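PDB 2YXG: dihydrodipicolinate synthase from Methanocaldococcus jannaschii DSM 2661, which probably catalyses the condensation of pyruvate with aspartate-beta-semialdehyde to 4-hydroxy-tetrahydrodipicolinate, a step on the diaminopimelate route to lysine. Local coordinates for residues 5-10 / 28-33; 16-21 / 52-57; 212-217 / 228-233; 249-254 / 259-264. One frame throughout, in Å; residues are numbered along the deposited sequence.

How the interactions relate
From the N terminus, interaction 1 closes the first loop, bringing helix 20-32 back onto strand 4-7 and the residues after it. Interaction 2 opens inside that loop and closes beyond it, so the two cross; it ties strand 17-18 and the start of helix 20-32, which interaction 1 also uses, to helix 52-66. Interactions 3 and 4 follow in series as short closures: the first pairs helices 209-221 and 224-240, the second folds the segment 259-264 back on helix 248-256. Interaction 1 touches both interaction 3 (Val5 on Val216) and interaction 4 (Ile10 on Ala261, Phe29 on Arg259), and interaction 2 meets interaction 4 where Asp19 packs on Pro260.

Interaction 1: residues 5-10 / 28-33; sequences VYPAII and NFLIEN
Leu30 meets Pro7 and Ile9 in the first beta-alpha unit of the TIM barrel, where helix 20-32 folds back over strand 4-7 and the residues that follow it. All of the touching on the helix side is done by one methyl, Leu30 CD1. Leu30 carries CG beside its backbone N (chi1 -56°), and the chain then runs out extended, which sends CD1 across to the strand. There it reaches Ile9 CG2 at 3.4 Å, closer than methyl groups usually sit, and Pro7 CG at 4.0 Å. The proline ring and the leucine run past each other in opposite directions, while Ile9 comes at the leucine on a slant. Ile9 offers its short branch: CG1 is set between the backbone N and the carbonyl carbon, leaving CG2 to take the methyl.

Behind the contact, the sheet is held by backbone bonds from strand 4-7 to both of its neighbours: Pro7 pairs with Val39, and Tyr6 with Val200 and Ser202. Ala8 points its side chain the other way, against Thr44 and Ile201, both predicted pyruvate-binding residues. The side chain of Ile9 is itself about 7 Å from that of Thr44, and the side chain of Pro7 a like distance from that of Ile201, which places this small interface just behind the probable substrate site. The groups that meet are all hydrocarbon and buried, so the contact rests on shape and exclusion of water, with no polar bond to set its direction.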
# COMPACT_ATOMS: atom_id res chain seq x y z
N VAL A 5 20.70 -22.28 -8.76
CA VAL A 5 19.72 -22.45 -7.68
C VAL A 5 20.37 -22.69 -6.34
O VAL A 5 21.20 -23.63 -6.23
CB VAL A 5 18.78 -23.66 -7.96
CG1 VAL A 5 17.95 -24.01 -6.74
CG2 VAL A 5 17.94 -23.37 -9.19
N TYR A 6 20.01 -21.87 -5.34
CA TYR A 6 20.51 -21.99 -3.93
C TYR A 6 19.37 -22.12 -2.94
O TYR A 6 18.75 -21.12 -2.59
CB TYR A 6 21.37 -20.79 -3.51
CG TYR A 6 22.55 -20.52 -4.42
CD1 TYR A 6 23.84 -20.88 -4.05
CD2 TYR A 6 22.37 -19.84 -5.65
CE1 TYR A 6 24.94 -20.62 -4.90
CE2 TYR A 6 23.45 -19.55 -6.49
CZ TYR A 6 24.74 -19.96 -6.12
OH TYR A 6 25.82 -19.70 -6.94
N PRO A 7 19.07 -23.33 -2.51
CA PRO A 7 17.92 -23.37 -1.62
C PRO A 7 18.22 -22.78 -0.27
O PRO A 7 19.35 -22.93 0.22
CB PRO A 7 17.61 -24.87 -1.44
CG PRO A 7 18.82 -25.60 -2.11
CD PRO A 7 19.65 -24.65 -2.84
N ALA A 8 17.21 -22.11 0.30
CA ALA A 8 17.30 -21.57 1.64
C ALA A 8 16.81 -22.69 2.52
O ALA A 8 15.60 -23.00 2.56
CB ALA A 8 16.45 -20.29 1.79
N ILE A 9 17.76 -23.38 3.13
CA ILE A 9 17.41 -24.61 3.81
C ILE A 9 16.70 -24.37 5.12
O ILE A 9 16.97 -23.36 5.82
CB ILE A 9 18.59 -25.57 4.05
CG1 ILE A 9 19.69 -24.90 4.90
CG2 ILE A 9 19.05 -26.15 2.68
CD1 ILE A 9 20.60 -25.90 5.64
N ILE A 10 15.76 -25.26 5.42
CA ILE A 10 15.17 -25.22 6.72
C ILE A 10 16.16 -25.72 7.76
O ILE A 10 17.14 -26.41 7.45
CB ILE A 10 13.89 -26.06 6.79
CG1 ILE A 10 14.23 -27.56 6.57
CG2 ILE A 10 12.88 -25.50 5.79
CD1 ILE A 10 13.38 -28.51 7.38
N ASN A 28 22.67 -33.43 1.65
CA ASN A 28 23.04 -34.39 0.58
C ASN A 28 21.94 -34.61 -0.44
O ASN A 28 22.23 -34.74 -1.63
CB ASN A 28 23.43 -35.73 1.20
CG ASN A 28 24.75 -35.67 1.87
OD1 ASN A 28 24.93 -36.24 2.95
ND2 ASN A 28 25.70 -34.96 1.25
N PHE A 29 20.68 -34.65 0.01
CA PHE A 29 19.56 -34.67 -0.93
C PHE A 29 19.61 -33.51 -1.96
O PHE A 29 19.43 -33.72 -3.14
CB PHE A 29 18.22 -34.66 -0.20
CG PHE A 29 17.02 -34.55 -1.12
CD1 PHE A 29 16.68 -35.59 -2.00
CD2 PHE A 29 16.20 -33.42 -1.08
CE1 PHE A 29 15.50 -35.51 -2.85
CE2 PHE A 29 15.04 -33.32 -1.89
CZ PHE A 29 14.69 -34.37 -2.79
N LEU A 30 19.88 -32.30 -1.51
CA LEU A 30 19.88 -31.16 -2.42
C LEU A 30 21.11 -31.19 -3.33
O LEU A 30 21.04 -30.88 -4.53
CB LEU A 30 19.86 -29.90 -1.60
CG LEU A 30 18.67 -29.83 -0.63
CD1 LEU A 30 18.83 -28.67 0.42
CD2 LEU A 30 17.30 -29.72 -1.38
N ILE A 31 22.26 -31.54 -2.75
CA ILE A 31 23.50 -31.67 -3.54
C ILE A 31 23.33 -32.74 -4.62
O ILE A 31 23.69 -32.47 -5.76
CB ILE A 31 24.78 -31.90 -2.68
CG1 ILE A 31 24.98 -30.74 -1.67
CG2 ILE A 31 26.07 -32.16 -3.60
CD1 ILE A 31 26.21 -30.90 -0.72
N GLU A 32 22.77 -33.90 -4.26
CA GLU A 32 22.52 -35.02 -5.21
C GLU A 32 21.75 -34.45 -6.40
O GLU A 32 21.96 -34.83 -7.56
CB GLU A 32 21.63 -36.18 -4.60
CG GLU A 32 22.16 -37.04 -3.36
CD GLU A 32 21.02 -37.84 -2.52
OE1 GLU A 32 19.91 -38.15 -3.05
OE2 GLU A 32 21.25 -38.17 -1.31
N ASN A 33 20.85 -33.52 -6.11
CA ASN A 33 19.93 -33.06 -7.11
C ASN A 33 20.39 -31.84 -7.89
O ASN A 33 19.60 -31.24 -8.64
CB ASN A 33 18.52 -32.94 -6.51
CG ASN A 33 17.90 -34.32 -6.30
OD1 ASN A 33 17.87 -34.88 -5.18
ND2 ASN A 33 17.49 -34.91 -7.40

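Interaction 2: residues 16-21 / 52-57; sequences KEVDFD and HEEHKK
Val18 reaches across to Glu54 from the packed part of this contact, where it lies with Phe20 against helix 52-66; Glu17 and Glu54 form the looser, wetter side. Val18 CG1 stands 3.6 Å above the plane of the Phe20 ring, over its centre, while the other methyl, Val18 CG2, looks across to Glu54 OE2 at 4.1 Å. Buried Val18 also packs on Val58 and Thr11. Phe20 has CG beside its backbone N (chi1 -69°), and its ring crosses the Lys57 side chain at about a right angle; Phe20 CZ, 4.1 Å from Lys57 CB, marks the looser margin of the patch. Lys57 bends its amine away.

On the wet side two carboxylates come together with their planes 65° apart, the side chains crossing at about a right angle and Glu17 OE1 lying 3.9 Å from Glu54 OE2. A water sits between them, donating to both: it is 3.0 Å from Glu54 OE2, and it also accepts a weak bond from Val18 N. That shared donor probably eases the repulsion, as does Arg265, which forms a salt bridge to Glu54 OE1; the same oxygen also takes the N-H of Ser51.

Asp19 is the N-cap of helix 20-32, its OD1 accepting from Gly22 N. Strand 17-18 of the short hairpin and the start of helix 20-32 thus meet the start of helix 52-66, at the C-terminal end of the TIM-barrel strands.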
# COMPACT_ATOMS: atom_id res chain seq x y z
N LYS A 16 12.89 -30.65 20.37
CA LYS A 16 13.17 -29.29 20.81
C LYS A 16 14.64 -28.91 20.49
O LYS A 16 15.13 -27.86 20.92
CB LYS A 16 12.81 -29.11 22.33
CG LYS A 16 11.28 -28.89 22.74
CD LYS A 16 10.24 -29.81 22.03
CE LYS A 16 10.26 -31.29 22.55
NZ LYS A 16 9.42 -32.32 21.76
N GLU A 17 15.33 -29.76 19.73
CA GLU A 17 16.72 -29.51 19.37
C GLU A 17 16.96 -29.57 17.86
O GLU A 17 16.28 -30.31 17.14
CB GLU A 17 17.67 -30.48 20.12
CG GLU A 17 17.61 -30.41 21.66
CD GLU A 17 17.83 -28.98 22.29
OE1 GLU A 17 18.39 -28.06 21.66
OE2 GLU A 17 17.44 -28.77 23.46
N VAL A 18 17.94 -28.81 17.39
CA VAL A 18 18.36 -28.87 16.00
C VAL A 18 18.62 -30.33 15.69
O VAL A 18 19.25 -31.02 16.49
CB VAL A 18 19.62 -28.04 15.70
CG1 VAL A 18 20.20 -28.41 14.34
CG2 VAL A 18 19.31 -26.52 15.81
N ASP A 19 18.09 -30.80 14.55
CA ASP A 19 18.27 -32.18 14.13
C ASP A 19 19.41 -32.29 13.11
O ASP A 19 19.20 -32.11 11.88
CB ASP A 19 16.94 -32.69 13.59
CG ASP A 19 17.03 -34.06 12.97
OD1 ASP A 19 18.10 -34.73 13.09
OD2 ASP A 19 16.04 -34.44 12.33
N PHE A 20 20.61 -32.59 13.62
CA PHE A 20 21.85 -32.51 12.81
C PHE A 20 21.93 -33.60 11.75
O PHE A 20 22.36 -33.35 10.61
CB PHE A 20 23.10 -32.49 13.68
CG PHE A 20 23.25 -31.22 14.48
CD1 PHE A 20 23.67 -30.07 13.89
CD2 PHE A 20 22.91 -31.20 15.84
CE1 PHE A 20 23.78 -28.91 14.61
CE2 PHE A 20 23.02 -30.04 16.57
CZ PHE A 20 23.47 -28.90 15.95
N ASP A 21 21.48 -34.79 12.12
CA ASP A 21 21.41 -35.89 11.17
C ASP A 21 20.40 -35.56 10.06
O ASP A 21 20.66 -35.81 8.86
CB ASP A 21 21.07 -37.20 11.91
CG ASP A 21 22.13 -37.57 13.01
OD1 ASP A 21 23.33 -37.23 12.87
OD2 ASP A 21 21.77 -38.20 14.05
N HIS A 52 22.08 -17.87 19.31
CA HIS A 52 23.48 -17.63 18.91
C HIS A 52 24.24 -18.96 18.70
O HIS A 52 24.83 -19.22 17.63
CB HIS A 52 24.15 -16.87 20.05
CG HIS A 52 25.32 -16.00 19.65
ND1 HIS A 52 26.60 -16.20 20.16
CD2 HIS A 52 25.40 -14.90 18.87
CE1 HIS A 52 27.41 -15.26 19.70
NE2 HIS A 52 26.70 -14.46 18.91
N GLU A 53 24.23 -19.80 19.72
CA GLU A 53 24.98 -21.04 19.67
C GLU A 53 24.43 -22.01 18.61
O GLU A 53 25.21 -22.62 17.87
CB GLU A 53 25.08 -21.66 21.07
CG GLU A 53 25.66 -23.10 21.13
CD GLU A 53 25.37 -23.80 22.49
OE1 GLU A 53 24.35 -23.44 23.15
OE2 GLU A 53 26.16 -24.69 22.88
N GLU A 54 23.09 -22.13 18.51
CA GLU A 54 22.49 -22.94 17.45
C GLU A 54 22.84 -22.42 16.02
O GLU A 54 23.22 -23.18 15.15
CB GLU A 54 20.98 -23.05 17.64
CG GLU A 54 20.56 -23.88 18.83
CD GLU A 54 19.05 -23.80 19.08
OE1 GLU A 54 18.48 -22.69 18.93
OE2 GLU A 54 18.46 -24.84 19.43
N HIS A 55 22.73 -21.11 15.84
CA HIS A 55 23.12 -20.44 14.62
C HIS A 55 24.55 -20.87 14.26
O HIS A 55 24.82 -21.34 13.14
CB HIS A 55 22.99 -18.93 14.83
CG HIS A 55 22.94 -18.12 13.58
ND1 HIS A 55 23.94 -18.15 12.63
CD2 HIS A 55 22.05 -17.19 13.15
CE1 HIS A 55 23.66 -17.28 11.66
NE2 HIS A 55 22.51 -16.70 11.95
N LYS A 56 25.47 -20.78 15.21
CA LYS A 56 26.86 -21.06 14.90
C LYS A 56 27.00 -22.51 14.53
O LYS A 56 27.62 -22.82 13.52
CB LYS A 56 27.82 -20.66 16.04
CG LYS A 56 27.69 -19.19 16.46
CD LYS A 56 28.99 -18.52 16.92
CE LYS A 56 29.01 -18.15 18.37
NZ LYS A 56 29.89 -16.93 18.65
N LYS A 57 26.40 -23.39 15.33
CA LYS A 57 26.57 -24.81 15.14
C LYS A 57 25.89 -25.20 13.86
O LYS A 57 26.37 -26.09 13.18
CB LYS A 57 25.95 -25.63 16.28
CG LYS A 57 26.65 -25.64 17.62
CD LYS A 57 27.98 -26.40 17.53
CE LYS A 57 27.90 -27.84 18.08
NZ LYS A 57 29.31 -28.44 18.11
O HOH W 1 19.86 -27.45 19.72

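Interaction 3: residues 212-217 / 228-233; sequences FVEMVN and REIHYK
Met215 lies across Ile230 and reaches to His231, in the groove between helices 209-221 and 224-240. Its CB presses on the short branch of the isoleucine, Met215 CB to Ile230 CG2 being a tight 3.5 Å. Met215 CG stays over the branch point, 3.9 Å from Ile230 CB. CG is anti to the backbone N (chi1 -179°) and chi2 is extended too, at -166°, which carries the sulfur to the next residue, with Met215 SD 3.6 Å from His231 CA. The same sulfur lies at the imidazole edge, 5.4 Å from the centroid of the His231 ring. There the chain bends, turning CE back toward its own helix, between the Phe212 ring and Val216 CG2. With an alanine at Met215, His231 would probably lose its sulfur neighbour and a gap open beside Ile230.

The two short helix segments run roughly antiparallel, at 141°, with axes 9.0 Å apart. Helix 209-221 follows the last barrel strand, 199-202, on which Phe212 and Val216 pack; Val216 also covers Val5 of strand 4-7. Both helices pack on helix 189-194 as well, and helix 224-240 turns Arg228 and Tyr232 to the second subunit, Tyr232 OH bonding to Leu195 O there.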
# COMPACT_ATOMS: atom_id res chain seq x y z
N PHE A 212 13.52 -27.51 -10.11
CA PHE A 212 13.92 -26.12 -10.08
C PHE A 212 15.29 -25.86 -10.74
O PHE A 212 15.38 -24.97 -11.54
CB PHE A 212 13.88 -25.56 -8.64
CG PHE A 212 13.20 -24.22 -8.56
CD1 PHE A 212 11.89 -24.07 -9.06
CD2 PHE A 212 13.87 -23.11 -8.05
CE1 PHE A 212 11.25 -22.84 -9.04
CE2 PHE A 212 13.22 -21.85 -8.03
CZ PHE A 212 11.91 -21.74 -8.52
N VAL A 213 16.31 -26.64 -10.41
CA VAL A 213 17.60 -26.54 -11.10
C VAL A 213 17.44 -26.61 -12.61
O VAL A 213 18.04 -25.84 -13.37
CB VAL A 213 18.58 -27.66 -10.63
CG1 VAL A 213 19.67 -27.92 -11.68
CG2 VAL A 213 19.11 -27.34 -9.19
N GLU A 214 16.62 -27.54 -13.06
CA GLU A 214 16.55 -27.65 -14.49
C GLU A 214 15.74 -26.49 -15.11
O GLU A 214 16.12 -25.99 -16.18
CB GLU A 214 16.17 -29.07 -14.92
CG GLU A 214 14.75 -29.40 -14.99
CD GLU A 214 14.53 -30.78 -15.76
OE1 GLU A 214 15.00 -31.86 -15.21
OE2 GLU A 214 13.92 -30.74 -16.90
N MET A 215 14.72 -25.98 -14.39
CA MET A 215 13.96 -24.83 -14.92
C MET A 215 14.90 -23.63 -15.05
O MET A 215 14.91 -22.93 -16.05
CB MET A 215 12.81 -24.44 -13.98
CG MET A 215 11.95 -23.26 -14.51
SD MET A 215 10.90 -22.61 -13.20
CE MET A 215 12.13 -21.56 -12.38
N VAL A 216 15.70 -23.41 -14.00
CA VAL A 216 16.67 -22.34 -13.96
C VAL A 216 17.75 -22.44 -15.04
O VAL A 216 18.03 -21.48 -15.71
CB VAL A 216 17.23 -22.20 -12.49
CG1 VAL A 216 18.36 -21.20 -12.40
CG2 VAL A 216 16.10 -21.67 -11.59
N ASN A 217 18.33 -23.63 -15.21
CA ASN A 217 19.29 -23.86 -16.32
C ASN A 217 18.66 -23.57 -17.68
O ASN A 217 19.33 -22.99 -18.54
CB ASN A 217 19.85 -25.27 -16.29
CG ASN A 217 20.88 -25.47 -15.19
OD1 ASN A 217 21.50 -24.52 -14.72
ND2 ASN A 217 21.08 -26.72 -14.78
N ARG A 228 9.30 -22.37 -19.04
CA ARG A 228 7.89 -22.09 -18.78
C ARG A 228 7.13 -23.33 -18.40
O ARG A 228 6.26 -23.32 -17.54
CB ARG A 228 7.24 -21.55 -20.03
CG ARG A 228 7.09 -20.08 -20.13
CD ARG A 228 6.38 -19.82 -21.47
NE ARG A 228 7.09 -18.74 -22.09
CZ ARG A 228 7.68 -18.73 -23.27
NH1 ARG A 228 7.59 -19.73 -24.11
NH2 ARG A 228 8.33 -17.64 -23.59
N GLU A 229 7.45 -24.41 -19.09
CA GLU A 229 6.82 -25.67 -18.84
C GLU A 229 6.98 -26.10 -17.36
O GLU A 229 6.04 -26.57 -16.71
CB GLU A 229 7.36 -26.76 -19.79
CG GLU A 229 6.39 -27.98 -19.83
CD GLU A 229 7.10 -29.34 -19.83
OE1 GLU A 229 7.60 -29.78 -20.93
OE2 GLU A 229 7.12 -29.96 -18.72
N ILE A 230 8.19 -25.98 -16.84
CA ILE A 230 8.43 -26.36 -15.44
C ILE A 230 7.86 -25.31 -14.47
O ILE A 230 7.32 -25.65 -13.45
CB ILE A 230 9.96 -26.55 -15.18
CG1 ILE A 230 10.50 -27.69 -16.06
CG2 ILE A 230 10.26 -26.77 -13.68
CD1 ILE A 230 11.94 -28.05 -15.71
N HIS A 231 7.98 -24.04 -14.81
CA HIS A 231 7.39 -22.96 -14.00
C HIS A 231 5.87 -23.19 -13.76
O HIS A 231 5.41 -23.12 -12.64
CB HIS A 231 7.62 -21.63 -14.71
CG HIS A 231 6.99 -20.46 -14.03
ND1 HIS A 231 5.72 -20.00 -14.33
CD2 HIS A 231 7.46 -19.65 -13.04
CE1 HIS A 231 5.44 -18.95 -13.58
NE2 HIS A 231 6.48 -18.72 -12.78
N TYR A 232 5.12 -23.46 -14.84
CA TYR A 232 3.68 -23.69 -14.72
C TYR A 232 3.33 -25.01 -14.09
O TYR A 232 2.32 -25.08 -13.42
CB TYR A 232 2.92 -23.49 -16.04
CG TYR A 232 2.88 -22.03 -16.35
CD1 TYR A 232 2.16 -21.16 -15.52
CD2 TYR A 232 3.63 -21.49 -17.41
CE1 TYR A 232 2.15 -19.79 -15.74
CE2 TYR A 232 3.62 -20.12 -17.65
CZ TYR A 232 2.89 -19.29 -16.79
OH TYR A 232 2.87 -17.95 -16.95
N LYS A 233 4.13 -26.04 -14.30
CA LYS A 233 3.88 -27.30 -13.59
C LYS A 233 4.05 -27.12 -12.05
O LYS A 233 3.32 -27.73 -11.27
CB LYS A 233 4.81 -28.42 -14.12
CG LYS A 233 4.83 -29.70 -13.26
CD LYS A 233 5.82 -30.72 -13.84
CE LYS A 233 7.13 -30.91 -12.99
NZ LYS A 233 7.86 -32.28 -13.16

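Interaction 4: residues 249-254 / 259-264; sequences PVKTAL and RPAGEL
Lys251 and Leu264 lie alongside each other, pointing in opposite directions, while Leu254 and Arg259 slant past one another at the other end. Between the two pairs, Ala261 CB plugs into the surface of helix 248-256, 3.5 Å from Lys251 CG and 3.7 Å from Leu254 CB. The lysine stem leaves its backbone with chi1 at -134°, off the staggered positions, and runs along the chain of 261-264. Lys251 CD meets Leu264 CD2 at 3.6 Å, and the tip ends at a carbonyl: Lys251 NZ donates to Glu263 O at 2.8 Å, with a C=O to donor angle of 146°. NZ also forms a salt bridge with Glu46 and a hydrogen bond to Thr11 O.

At the other end Leu254 CD2 is 4.1 Å from Arg259 CB, and the backbone closes the turn with a fairly straight bond (161°) from Arg259 N to Leu254 O, 2.9 Å long. The arginine tip makes a cation-pi pair with Phe29 of helix 20-32. If Lys251 were a methionine, Glu46 would probably be left without its positive partner and the Glu263 carbonyl without its donor.

The loop thus turns back on its helix and covers the region after strand 4-7, where Ile10 packs on Leu254 and Ala261; the side chain of Leu254 is about 7 Å from that of Thr44, a predicted pyruvate-binding residue. One side chain does two jobs: a greasy stem laid on Ala261 and Leu264, and a buried amine whose charge is likely balanced by Glu46.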
# COMPACT_ATOMS: atom_id res chain seq x y z
N PRO A 249 4.74 -23.39 5.47
CA PRO A 249 4.40 -24.31 4.39
C PRO A 249 5.53 -25.27 3.97
O PRO A 249 5.28 -26.45 3.83
CB PRO A 249 4.00 -23.37 3.23
CG PRO A 249 3.58 -22.07 3.92
CD PRO A 249 4.61 -21.98 5.03
N VAL A 250 6.73 -24.78 3.77
CA VAL A 250 7.83 -25.66 3.39
C VAL A 250 8.12 -26.70 4.46
O VAL A 250 8.31 -27.86 4.12
CB VAL A 250 9.12 -24.91 2.92
CG1 VAL A 250 9.87 -24.19 4.07
CG2 VAL A 250 10.06 -25.87 2.20
N LYS A 251 8.10 -26.35 5.73
CA LYS A 251 8.31 -27.38 6.74
C LYS A 251 7.10 -28.38 6.77
O LYS A 251 7.26 -29.59 6.98
CB LYS A 251 8.54 -26.73 8.09
CG LYS A 251 9.71 -27.30 8.88
CD LYS A 251 9.99 -26.53 10.23
CE LYS A 251 11.47 -26.59 10.52
NZ LYS A 251 11.81 -26.29 11.92
N THR A 252 5.90 -27.87 6.55
CA THR A 252 4.72 -28.72 6.62
C THR A 252 4.83 -29.73 5.49
O THR A 252 4.60 -30.94 5.71
CB THR A 252 3.50 -27.89 6.48
OG1 THR A 252 3.53 -26.91 7.52
CG2 THR A 252 2.25 -28.73 6.58
N ALA A 253 5.19 -29.22 4.29
CA ALA A 253 5.41 -30.03 3.13
C ALA A 253 6.51 -31.12 3.32
O ALA A 253 6.28 -32.28 2.98
CB ALA A 253 5.71 -29.16 1.94
N LEU A 254 7.69 -30.75 3.84
CA LEU A 254 8.75 -31.74 4.16
C LEU A 254 8.27 -32.80 5.14
O LEU A 254 8.58 -33.95 4.96
CB LEU A 254 10.03 -31.10 4.72
CG LEU A 254 10.66 -30.21 3.64
CD1 LEU A 254 11.73 -29.29 4.21
CD2 LEU A 254 11.20 -31.09 2.46
N ARG A 259 10.31 -36.22 5.15
CA ARG A 259 11.71 -35.75 5.12
C ARG A 259 11.98 -35.02 6.44
O ARG A 259 11.04 -34.58 7.10
CB ARG A 259 11.98 -34.85 3.90
CG ARG A 259 11.72 -35.52 2.51
CD ARG A 259 12.63 -34.98 1.35
NE ARG A 259 13.69 -35.96 0.98
CZ ARG A 259 14.96 -35.98 1.44
NH1 ARG A 259 15.43 -35.07 2.31
NH2 ARG A 259 15.77 -36.95 1.01
N PRO A 260 13.25 -34.91 6.86
CA PRO A 260 13.46 -34.23 8.15
C PRO A 260 13.00 -32.78 8.09
O PRO A 260 13.34 -32.07 7.15
CB PRO A 260 14.98 -34.30 8.37
CG PRO A 260 15.46 -35.40 7.45
CD PRO A 260 14.52 -35.39 6.27
N ALA A 261 12.20 -32.37 9.09
CA ALA A 261 11.77 -30.99 9.32
C ALA A 261 11.37 -30.81 10.80
O ALA A 261 11.93 -29.99 11.52
CB ALA A 261 10.60 -30.60 8.36
N GLY A 262 10.42 -31.62 11.27
CA GLY A 262 9.82 -31.43 12.58
C GLY A 262 9.02 -30.12 12.79
O GLY A 262 8.40 -29.57 11.85
N GLU A 263 9.03 -29.64 14.03
CA GLU A 263 8.12 -28.59 14.46
C GLU A 263 8.65 -27.21 14.09
O GLU A 263 9.87 -27.03 13.86
CB GLU A 263 7.93 -28.63 15.98
CG GLU A 263 7.67 -30.04 16.62
CD GLU A 263 6.42 -30.79 16.10
OE1 GLU A 263 5.35 -30.13 15.88
OE2 GLU A 263 6.51 -32.06 15.93
N LEU A 264 7.75 -26.23 14.10
CA LEU A 264 8.11 -24.84 14.01
C LEU A 264 8.23 -24.27 15.40
O LEU A 264 7.58 -24.73 16.35
CB LEU A 264 7.07 -24.08 13.18
CG LEU A 264 7.00 -24.57 11.72
CD1 LEU A 264 5.51 -24.74 11.26
CD2 LEU A 264 7.81 -23.71 10.79